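Local coordinates for protein putative ATP binding component of ABC-transporter (Escherichia coli, PDB 2R5O) that forms the C-terminal, carbohydrate-binding domain of Wzt, the putative ATP-binding component of an ABC transporter involved in O-antigen polysaccharide export, at residues I26-H31 and D158-S163; I116-S119 and V123-F126. All coordinates share one frame; numbering follows the deposited sequence. Where two conformers were deposited one is given.

Contact 1 of 2, residues I26-H31 and D158-S163; sequences IEDVYH and DRRYDS
Ser-163 OG accepts a hydrogen bond from Tyr-30 OH at 2.7 Å and donates one to Arg-160 O, also 2.7 Å from OG, above the plane of that carbonyl. This pair of short bonds ties the N-terminal loop 26-31 to strand 153-169 of the immunoglobulin-like fold, where the strand turns a corner at Asp-162. The Tyr-30 ring reaches in because CG stands anti to the backbone N (chi1 -167°), and the Arg-160 guanidinium lies flat on one face of it, planes 11° apart. CZ of Arg-160 sits 3.8 Å from the ring centroid in a cation-pi contact, and CD of the same arginine adds a CH-pi contact; the two side chains run past each other in opposite directions. At the guanidinium edge, NH1 of Arg-160 forms a salt bridge with Asp-28, its hydrogen bond of 3.1 Å meeting the syn lone pair of OD1, the carboxylate turned nearly perpendicular to the guanidinium. Outside the two segments Arg-160 NE forms a salt bridge with Glu-40 and NH1 bonds Ile-50 O, while Asp-28 OD2 forms one with Arg-42. A water bridges at the same edge, donating to Asp-28 OD1 at 2.7 Å and accepting from Arg-160 NH2 at 3.0 Å. With all three nitrogens bonded and one face on the ring, the guanidinium is probably fixed in rotation. The water also bonds His-31 ND1 in the imidazole plane.

Contact 2 of 2, residues I116-S119 and V123-F126; sequences ISVS and VRVF
Val-118 CG1 lies against one face of the Arg-124 guanidinium, 3.5 Å from its plane and displaced from the middle of the group, while Ser-117 O stands near the plane at its edge. Both terminal nitrogens turn to that one carbonyl: NH1 of Arg-124 donates to Ser-117 O over 3.2 Å, with a bent N-H...O angle of 136°, and NH2 adds a weak one. The segments face each other across the two sheets of an immunoglobulin-type sandwich, strand 116-118 pairing with strand 84-95 and strand 123-131 with strand 71-80. Their axes run nearly antiparallel (159°), but at 9.6 Å they meet through side chains and not as paired neighbours. A bend at chi2 (-73°) in Arg-124, whose outer chain is then extended to NE, takes the guanidinium across to the facing strand. Deeper in, Ile-116 CD1 and CG2 approach Phe-126 CE1, CD1 at 4.0 Å, and Phe-184 of the second subunit packs on both Ile-116 and Phe-126. Asp-122, in the turn between the segments, forms a salt bridge to Arg-124 NH2 and accepts a bond from Ser-119 N. The guanidinium is thus held by a carboxylate and a backbone oxygen, so its charge is probably well balanced, while the aliphatic and aromatic groups beneath form an apolar layer shared with the other chain.

The centres of the two contacts lie about 16 Å apart, and contact 2 is nested along the chain inside the long loop closed by contact 1. Contact 1 fastens the N-terminal loop, ahead of strand 41-43, to strand 153-169; contact 2 joins two successive strands of opposite sheets. Strands 116-118 and 153-169 belong to the same mixed sheet, whereas strand 123-131 is, within this chain, an outer strand of the four-stranded antiparallel sheet. The contacts also touch directly, Ile-26 CG2 packing 3.8 Å from Val-123 CG2. The N-terminal loop thus meets both sheets of the sandwich, and contact 2 alone of the two receives the second subunit, consistent with the domain-swapped dimer.

Contact 1 of 2, residues I26-H31 and D158-S163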
# COMPACT_ATOMS: atom_id res chain seq x y z
N ILE A 26 -34.70 1.75 -9.64
CA ILE A 26 -34.25 2.75 -8.66
C ILE A 26 -34.44 2.36 -7.20
O ILE A 26 -34.20 3.18 -6.32
CB ILE A 26 -34.91 4.14 -8.90
CG1 ILE A 26 -36.43 4.09 -8.66
CG2 ILE A 26 -34.60 4.64 -10.31
CD1 ILE A 26 -37.03 5.47 -8.45
N GLU A 27 -34.84 1.11 -6.93
CA GLU A 27 -35.04 0.63 -5.56
C GLU A 27 -33.69 0.58 -4.86
O GLU A 27 -32.69 0.22 -5.46
CB GLU A 27 -35.65 -0.78 -5.57
CG GLU A 27 -36.00 -1.35 -4.20
CD GLU A 27 -36.51 -2.78 -4.28
OE1 GLU A 27 -36.64 -3.41 -3.20
OE2 GLU A 27 -36.77 -3.29 -5.40
N ASP A 28 -33.66 0.93 -3.57
CA ASP A 28 -32.43 0.91 -2.78
C ASP A 28 -32.20 -0.52 -2.29
O ASP A 28 -32.73 -0.92 -1.24
CB ASP A 28 -32.53 1.94 -1.64
CG ASP A 28 -31.25 2.12 -0.88
OD1 ASP A 28 -30.33 1.29 -1.01
OD2 ASP A 28 -31.15 3.11 -0.13
N VAL A 29 -31.48 -1.31 -3.08
CA VAL A 29 -31.20 -2.71 -2.79
C VAL A 29 -29.77 -2.96 -2.27
O VAL A 29 -29.35 -4.10 -2.10
CB VAL A 29 -31.48 -3.60 -4.02
CG1 VAL A 29 -32.94 -3.46 -4.44
CG2 VAL A 29 -30.59 -3.27 -5.18
N TYR A 30 -29.05 -1.88 -1.99
CA TYR A 30 -27.68 -1.94 -1.51
C TYR A 30 -27.51 -2.92 -0.35
O TYR A 30 -26.57 -3.72 -0.31
CB TYR A 30 -27.30 -0.52 -1.11
CG TYR A 30 -25.85 -0.17 -0.84
CD1 TYR A 30 -25.13 0.61 -1.75
CD2 TYR A 30 -25.23 -0.54 0.34
CE1 TYR A 30 -23.85 1.01 -1.49
CE2 TYR A 30 -23.92 -0.14 0.61
CZ TYR A 30 -23.24 0.65 -0.31
OH TYR A 30 -21.96 1.09 -0.03
N HIS A 31 -28.46 -2.86 0.59
CA HIS A 31 -28.40 -3.64 1.81
C HIS A 31 -28.55 -5.14 1.57
O HIS A 31 -28.29 -5.93 2.48
CB HIS A 31 -29.47 -3.16 2.79
CG HIS A 31 -30.86 -3.53 2.41
ND1 HIS A 31 -31.66 -2.79 1.56
CD2 HIS A 31 -31.58 -4.62 2.75
CE1 HIS A 31 -32.82 -3.42 1.41
NE2 HIS A 31 -32.80 -4.52 2.12
N ASP A 158 -25.08 11.43 -0.42
CA ASP A 158 -25.32 10.14 0.25
C ASP A 158 -23.98 9.50 0.47
O ASP A 158 -23.22 9.34 -0.50
CB ASP A 158 -26.23 9.23 -0.61
CG ASP A 158 -26.68 7.98 0.11
OD1 ASP A 158 -26.65 7.93 1.37
OD2 ASP A 158 -27.06 7.01 -0.59
N ARG A 159 -23.65 9.16 1.70
CA ARG A 159 -22.32 8.69 2.09
C ARG A 159 -22.54 7.42 2.88
O ARG A 159 -23.10 7.47 3.98
CB ARG A 159 -21.62 9.75 2.93
CG ARG A 159 -21.56 11.12 2.25
CD ARG A 159 -20.78 11.12 0.90
NE ARG A 159 -19.44 10.71 1.20
CZ ARG A 159 -18.42 11.52 1.43
NH1 ARG A 159 -18.47 12.81 1.08
NH2 ARG A 159 -17.32 11.00 1.92
N ARG A 160 -22.16 6.29 2.32
CA ARG A 160 -22.42 4.97 2.91
C ARG A 160 -21.14 4.47 3.56
O ARG A 160 -20.39 3.67 2.98
CB ARG A 160 -23.05 4.06 1.88
CG ARG A 160 -24.33 4.70 1.34
CD ARG A 160 -25.34 3.80 0.67
NE ARG A 160 -25.95 2.89 1.63
CZ ARG A 160 -27.09 2.25 1.40
NH1 ARG A 160 -27.72 2.41 0.26
NH2 ARG A 160 -27.57 1.42 2.31
N TYR A 161 -20.87 5.03 4.74
CA TYR A 161 -19.56 4.92 5.36
C TYR A 161 -19.46 3.57 6.08
O TYR A 161 -20.36 3.13 6.79
CB TYR A 161 -19.41 6.07 6.34
CG TYR A 161 -18.17 6.09 7.17
CD1 TYR A 161 -16.93 6.36 6.62
CD2 TYR A 161 -18.25 5.91 8.54
CE1 TYR A 161 -15.78 6.40 7.45
CE2 TYR A 161 -17.14 5.94 9.34
CZ TYR A 161 -15.93 6.18 8.80
OH TYR A 161 -14.85 6.23 9.66
N ASP A 162 -18.32 2.90 5.86
CA ASP A 162 -18.00 1.60 6.44
C ASP A 162 -19.16 0.63 6.23
O ASP A 162 -19.61 -0.08 7.13
CB ASP A 162 -17.67 1.70 7.93
CG ASP A 162 -16.30 2.32 8.21
OD1 ASP A 162 -15.48 2.45 7.32
OD2 ASP A 162 -16.10 2.67 9.41
N SER A 163 -19.64 0.60 4.98
CA SER A 163 -20.86 -0.12 4.65
C SER A 163 -20.66 -1.49 4.04
O SER A 163 -21.66 -2.21 3.91
CB SER A 163 -21.72 0.74 3.74
OG SER A 163 -21.02 1.06 2.53
O HOH W 1 -29.96 -0.15 1.25

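Contact 2 of 2, residues I116-S119 and V123-F126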
# COMPACT_ATOMS: atom_id res chain seq x y z
N ILE A 116 -18.55 15.27 -14.27
CA ILE A 116 -19.78 14.53 -14.48
C ILE A 116 -20.99 15.38 -14.13
O ILE A 116 -21.17 15.77 -12.99
CB ILE A 116 -19.79 13.24 -13.63
CG1 ILE A 116 -18.46 12.46 -13.79
CG2 ILE A 116 -20.96 12.37 -14.01
CD1 ILE A 116 -18.18 11.46 -12.70
N SER A 117 -21.83 15.65 -15.12
CA SER A 117 -23.10 16.36 -14.90
C SER A 117 -24.24 15.37 -15.05
O SER A 117 -24.16 14.43 -15.82
CB SER A 117 -23.25 17.52 -15.87
OG SER A 117 -23.20 17.05 -17.19
N VAL A 118 -25.31 15.62 -14.31
CA VAL A 118 -26.49 14.76 -14.31
C VAL A 118 -27.75 15.61 -14.32
O VAL A 118 -27.72 16.79 -13.94
CB VAL A 118 -26.54 13.83 -13.09
CG1 VAL A 118 -25.28 12.96 -13.03
CG2 VAL A 118 -26.74 14.61 -11.81
N SER A 119 -28.84 15.00 -14.79
CA SER A 119 -30.16 15.60 -14.73
C SER A 119 -31.02 14.87 -13.70
O SER A 119 -30.82 13.70 -13.42
CB SER A 119 -30.85 15.51 -16.09
OG SER A 119 -30.08 16.13 -17.10
N VAL A 123 -30.01 7.86 -13.55
CA VAL A 123 -29.42 6.74 -12.84
C VAL A 123 -28.07 6.51 -13.50
O VAL A 123 -27.99 6.41 -14.72
CB VAL A 123 -30.30 5.48 -12.93
CG1 VAL A 123 -29.67 4.31 -12.17
CG2 VAL A 123 -31.68 5.78 -12.40
N ARG A 124 -27.00 6.48 -12.71
CA ARG A 124 -25.64 6.34 -13.23
C ARG A 124 -24.89 5.30 -12.43
O ARG A 124 -25.10 5.15 -11.24
CB ARG A 124 -24.88 7.66 -13.13
CG ARG A 124 -25.51 8.85 -13.80
CD ARG A 124 -25.40 8.79 -15.30
NE ARG A 124 -26.04 9.96 -15.90
CZ ARG A 124 -25.43 11.11 -16.20
NH1 ARG A 124 -24.13 11.28 -15.95
NH2 ARG A 124 -26.13 12.09 -16.73
N VAL A 125 -23.95 4.64 -13.10
CA VAL A 125 -23.04 3.73 -12.45
C VAL A 125 -21.64 4.31 -12.57
O VAL A 125 -21.23 4.82 -13.62
CB VAL A 125 -23.12 2.34 -13.09
CG1 VAL A 125 -22.06 1.42 -12.51
CG2 VAL A 125 -24.51 1.75 -12.89
N PHE A 126 -20.89 4.20 -11.48
CA PHE A 126 -19.51 4.66 -11.40
C PHE A 126 -18.63 3.52 -10.95
O PHE A 126 -19.01 2.76 -10.06
CB PHE A 126 -19.42 5.81 -10.41
CG PHE A 126 -20.36 6.95 -10.72
CD1 PHE A 126 -20.23 7.70 -11.88
CD2 PHE A 126 -21.42 7.21 -9.89
CE1 PHE A 126 -21.12 8.74 -12.16
CE2 PHE A 126 -22.31 8.26 -10.14
CZ PHE A 126 -22.15 9.02 -11.27